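Local coordinates for small nuclear ribonucleoprotein homolog (Pyrobaculum aerophilum, PDB 1M5Q), which probably binds RNA as an Sm-like archaeal protein, whose subunits assemble into a 14-mer and carry an added C-terminal domain beside the Sm fold, at residues A75-K80 / K119-E124; P83-Y88 / V95-K100. One frame throughout, in Å; residues are numbered along the deposited sequence.

Contact 1: residues A75-K80 / K119-E124; sequences AKQAEK and KRLFEE
Leu121 reaches from helix 113-127 to helix 71-81 and sets its two methyls against different residues of one helical turn, Gln77 and Ala78. The two helices belong to the C-terminal alpha/beta domain that augments the Sm fold, and both pack against its small antiparallel sheet. The fork of the leucine divides the work. CD1 lies over the backbone of the facing helix, 3.8 Å from Ala78 N and 4.0 Å from Ala78 CB, while CD2 comes to 3.7 Å from Gln77 OE1. A branched apolar side chain suits this place because it can cover two neighbours at once, and the small Ala78 lets it settle close to the main chain, where the CA atoms of Ala78 and Leu121 are 7.5 Å apart. Phe74 and Ile81, a turn before and a turn after on the same helix, also touch Leu121 and widen the apolar patch.

Gln77 flanks the patch with its polar end. Its CG stands opposite the carbonyl carbon (chi1 -71°) and the chain then runs out extended, so that its side chain slants across that of Leu121 and not alongside it. A long amide fits this margin, since its methylene arm carries the amide outward from helix 71-81, past the leucine fork, to a polar partner: Gln77 OE1, which grazes the leucine methyl CD2, accepts a hydrogen bond from Arg128 NH2.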
# COMPACT_ATOMS: atom_id res chain seq x y z
N ALA H 75 5.92 44.57 -23.92
CA ALA H 75 6.90 45.59 -24.25
C ALA H 75 6.16 46.79 -24.90
O ALA H 75 6.39 47.96 -24.55
CB ALA H 75 7.93 45.02 -25.18
N LYS H 76 5.25 46.48 -25.81
CA LYS H 76 4.46 47.51 -26.46
C LYS H 76 3.76 48.38 -25.42
O LYS H 76 3.85 49.59 -25.43
CB LYS H 76 3.43 46.86 -27.40
CG LYS H 76 2.55 47.85 -28.19
CD LYS H 76 1.65 47.10 -29.18
CE LYS H 76 0.77 48.06 -30.00
NZ LYS H 76 -0.05 47.32 -31.00
N GLN H 77 3.07 47.75 -24.50
CA GLN H 77 2.36 48.53 -23.50
C GLN H 77 3.30 49.20 -22.51
O GLN H 77 3.03 50.30 -22.00
CB GLN H 77 1.34 47.62 -22.80
CG GLN H 77 0.17 47.23 -23.70
CD GLN H 77 -0.96 46.57 -22.92
OE1 GLN H 77 -1.13 46.81 -21.72
NE2 GLN H 77 -1.76 45.74 -23.62
N ALA H 78 4.43 48.57 -22.22
CA ALA H 78 5.35 49.22 -21.31
C ALA H 78 5.95 50.50 -21.95
O ALA H 78 6.37 51.41 -21.25
CB ALA H 78 6.46 48.28 -20.92
N GLU H 79 5.99 50.56 -23.28
CA GLU H 79 6.55 51.71 -24.00
C GLU H 79 5.69 52.96 -23.83
O GLU H 79 6.19 54.06 -23.97
CB GLU H 79 6.73 51.38 -25.48
CG GLU H 79 7.22 52.53 -26.39
CD GLU H 79 8.70 52.85 -26.21
OE1 GLU H 79 9.49 51.89 -26.05
OE2 GLU H 79 9.06 54.06 -26.23
N LYS H 80 4.41 52.80 -23.50
CA LYS H 80 3.51 53.95 -23.30
C LYS H 80 3.66 54.52 -21.90
O LYS H 80 3.23 55.63 -21.61
CB LYS H 80 2.04 53.53 -23.49
CG LYS H 80 1.82 52.89 -24.83
CD LYS H 80 0.40 52.37 -25.02
CE LYS H 80 0.39 51.35 -26.16
NZ LYS H 80 1.37 51.74 -27.25
N LYS H 119 5.44 45.74 -12.34
CA LYS H 119 4.71 44.66 -11.65
C LYS H 119 3.21 44.89 -11.81
O LYS H 119 2.45 43.95 -12.06
CB LYS H 119 5.10 44.61 -10.18
CG LYS H 119 6.42 43.87 -9.92
CD LYS H 119 6.79 43.94 -8.47
CE LYS H 119 8.14 43.29 -8.22
NZ LYS H 119 8.60 43.59 -6.83
N ARG H 120 2.76 46.14 -11.70
CA ARG H 120 1.34 46.40 -11.88
C ARG H 120 0.92 46.18 -13.33
O ARG H 120 -0.18 45.70 -13.58
CB ARG H 120 0.95 47.82 -11.46
CG ARG H 120 0.60 47.96 -10.02
CD ARG H 120 1.83 48.06 -9.20
NE ARG H 120 1.61 48.47 -7.80
CZ ARG H 120 2.58 48.37 -6.88
NH1 ARG H 120 3.76 47.87 -7.27
NH2 ARG H 120 2.37 48.74 -5.62
N LEU H 121 1.78 46.49 -14.31
CA LEU H 121 1.36 46.24 -15.72
C LEU H 121 1.24 44.72 -15.94
O LEU H 121 0.33 44.23 -16.61
CB LEU H 121 2.41 46.74 -16.69
CG LEU H 121 2.05 47.38 -18.03
CD1 LEU H 121 3.15 46.99 -19.03
CD2 LEU H 121 0.67 47.03 -18.52
N PHE H 122 2.21 43.99 -15.39
CA PHE H 122 2.27 42.53 -15.48
C PHE H 122 0.97 41.93 -14.95
O PHE H 122 0.33 41.09 -15.61
CB PHE H 122 3.47 42.01 -14.64
CG PHE H 122 3.85 40.59 -14.96
CD1 PHE H 122 4.89 40.32 -15.83
CD2 PHE H 122 3.20 39.52 -14.35
CE1 PHE H 122 5.30 38.99 -16.09
CE2 PHE H 122 3.59 38.21 -14.59
CZ PHE H 122 4.64 37.94 -15.46
N GLU H 123 0.58 42.39 -13.76
CA GLU H 123 -0.66 41.93 -13.13
C GLU H 123 -1.88 42.34 -13.93
O GLU H 123 -2.87 41.63 -13.93
CB GLU H 123 -0.76 42.46 -11.70
CG GLU H 123 0.22 41.78 -10.77
CD GLU H 123 0.65 42.69 -9.62
OE1 GLU H 123 -0.11 43.65 -9.30
OE2 GLU H 123 1.74 42.46 -9.05
N GLU H 124 -1.81 43.44 -14.65
CA GLU H 124 -2.96 43.83 -15.44
C GLU H 124 -3.16 42.79 -16.56
O GLU H 124 -4.30 42.40 -16.89
CB GLU H 124 -2.78 45.25 -15.96
CG GLU H 124 -4.05 46.05 -15.93
CD GLU H 124 -4.84 45.89 -14.64
OE1 GLU H 124 -4.33 46.21 -13.53
OE2 GLU H 124 -6.01 45.45 -14.74

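Contact 2: residues P83-Y88 / V95-K100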
# COMPACT_ATOMS: atom_id res chain seq x y z
N PRO H 83 8.33 55.67 -21.90
CA PRO H 83 8.79 56.09 -23.23
C PRO H 83 10.31 56.00 -23.40
O PRO H 83 11.06 56.54 -22.58
CB PRO H 83 8.31 57.54 -23.32
CG PRO H 83 7.13 57.55 -22.50
CD PRO H 83 7.39 56.63 -21.33
N GLY H 84 10.73 55.36 -24.49
CA GLY H 84 12.12 55.19 -24.81
C GLY H 84 12.99 54.37 -23.85
O GLY H 84 14.20 54.30 -24.07
N MSE H 85 12.41 53.75 -22.82
CA MSE H 85 13.24 52.97 -21.89
C MSE H 85 13.08 51.45 -22.03
O MSE H 85 13.74 50.66 -21.31
CB MSE H 85 12.90 53.33 -20.44
CG MSE H 85 13.04 54.76 -20.03
SE MSE H 85 12.13 54.99 -18.35
CE MSE H 85 13.11 53.79 -17.12
N VAL H 86 12.23 51.04 -22.98
CA VAL H 86 11.92 49.63 -23.16
C VAL H 86 12.60 48.92 -24.33
O VAL H 86 12.65 49.43 -25.45
CB VAL H 86 10.41 49.49 -23.29
CG1 VAL H 86 10.04 48.05 -23.47
CG2 VAL H 86 9.70 50.12 -22.04
N LYS H 87 13.16 47.74 -24.08
CA LYS H 87 13.79 46.96 -25.15
C LYS H 87 13.27 45.51 -25.08
O LYS H 87 13.34 44.87 -24.03
CB LYS H 87 15.32 46.92 -24.99
CG LYS H 87 16.04 48.26 -25.06
CD LYS H 87 17.56 48.06 -25.09
CE LYS H 87 17.96 46.78 -25.86
NZ LYS H 87 17.50 46.70 -27.29
N TYR H 88 12.74 44.99 -26.16
CA TYR H 88 12.27 43.62 -26.14
C TYR H 88 13.52 42.86 -26.61
O TYR H 88 14.18 43.30 -27.55
CB TYR H 88 11.10 43.39 -27.11
CG TYR H 88 10.83 41.92 -27.32
CD1 TYR H 88 10.28 41.12 -26.29
CD2 TYR H 88 11.18 41.29 -28.52
CE1 TYR H 88 10.09 39.73 -26.45
CE2 TYR H 88 10.99 39.90 -28.69
CZ TYR H 88 10.45 39.13 -27.66
OH TYR H 88 10.27 37.77 -27.84
N VAL H 95 11.97 41.41 -21.48
CA VAL H 95 11.81 42.83 -21.75
C VAL H 95 12.63 43.61 -20.72
O VAL H 95 12.48 43.39 -19.51
CB VAL H 95 10.31 43.27 -21.66
CG1 VAL H 95 10.20 44.84 -21.75
CG2 VAL H 95 9.52 42.68 -22.82
N LEU H 96 13.52 44.48 -21.20
CA LEU H 96 14.32 45.32 -20.28
C LEU H 96 13.69 46.74 -20.21
O LEU H 96 13.24 47.27 -21.23
CB LEU H 96 15.78 45.41 -20.76
CG LEU H 96 16.50 44.05 -20.93
CD1 LEU H 96 17.83 44.27 -21.61
CD2 LEU H 96 16.69 43.35 -19.59
N ILE H 97 13.64 47.33 -19.02
CA ILE H 97 13.05 48.67 -18.85
C ILE H 97 14.14 49.48 -18.14
O ILE H 97 14.46 49.24 -16.97
CB ILE H 97 11.76 48.59 -18.01
CG1 ILE H 97 10.73 47.71 -18.76
CG2 ILE H 97 11.19 49.99 -17.76
CD1 ILE H 97 9.44 47.44 -18.02
N GLY H 98 14.74 50.42 -18.85
CA GLY H 98 15.84 51.16 -18.22
C GLY H 98 16.98 50.17 -18.00
O GLY H 98 17.06 49.13 -18.66
N ASP H 99 17.87 50.44 -17.06
CA ASP H 99 18.97 49.50 -16.90
C ASP H 99 18.99 48.72 -15.60
O ASP H 99 19.99 48.07 -15.28
CB ASP H 99 20.30 50.23 -17.14
CG ASP H 99 20.75 51.06 -15.96
OD1 ASP H 99 19.89 51.70 -15.31
OD2 ASP H 99 21.99 51.07 -15.68
N LYS H 100 17.90 48.78 -14.85
CA LYS H 100 17.83 48.01 -13.61
C LYS H 100 16.51 47.23 -13.45
O LYS H 100 16.25 46.70 -12.38
CB LYS H 100 18.01 48.92 -12.40
CG LYS H 100 19.36 49.62 -12.36
CD LYS H 100 19.60 50.26 -11.00
CE LYS H 100 20.03 49.22 -9.95
NZ LYS H 100 21.43 48.71 -10.14
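Val86 lays its CG1 against CG1 of Val95, 3.6 Å away and slanting across it, while its CG2 runs beside Ile97 CG1 at 4.2 Å. CG1 stands opposite the backbone nitrogen (chi1 180°) and CG2 opposite the carbonyl carbon, which gives each methyl its own neighbour. Tyr88 lies on the same face: Val95 CG2 meets the edge of its ring at CD1, in the ring plane, with the two side chains nearly at right angles. Tyrosine suits this place, its ring edge apolar and its hydroxyl hydrogen-bonded to Asn93 OD1 in the beta hairpin turn.

Strands 86-89 and 94-97 are antiparallel. Lys87 and Leu96 form the hydrogen-bonded pair, Lys87 N to Leu96 O and Leu96 N to Lys87 O both 2.9 Å, each donor in the carbonyl plane. Beyond the strands, Gly98 N gives a further bond to Met85 O at 2.7 Å, tilted 21° from that plane. Selenomethionine Met85 turns about its CG-SE bond (chi3 61°), which brings CE to 3.9 Å from Gly98 CA; glycine, at home with its positive phi here, leaves that methyl room.

Beta-branched Val86, Val95 and Ile97 suit extended strands and turn toward the helices, Val86 and Val95 touching helix 71-81 and Ile97 touching helix 113-127. On the other face exposed Lys87 leads its long chain away, and apolar Leu96 packs on Arg102 of strand 101-104 and Pro113 of a neighbouring subunit.

How the contacts relate
After the short helix 2-6 the chain builds the Sm-type sheet, then enters helix 71-81, which supplies the first half of contact 1. It next turns into strand 86-89, doubles back at the hairpin and closes contact 2 on strand 94-97, a short loop. Strands 101-104 and 107-109 complete the sheet before helix 113-127 returns to close contact 1, so contact 2 is nested inside the larger loop. Their centres are 11 Å apart and they touch: Glu79 OE2 is 2.7 Å from Gly84 N, a probable hydrogen bond, and Ala75 CB packs on Val95 CG2. Contact 1 ties the two helices, contact 2 the sheet's first two strands, and these touches seat helix 71-81 on that sheet.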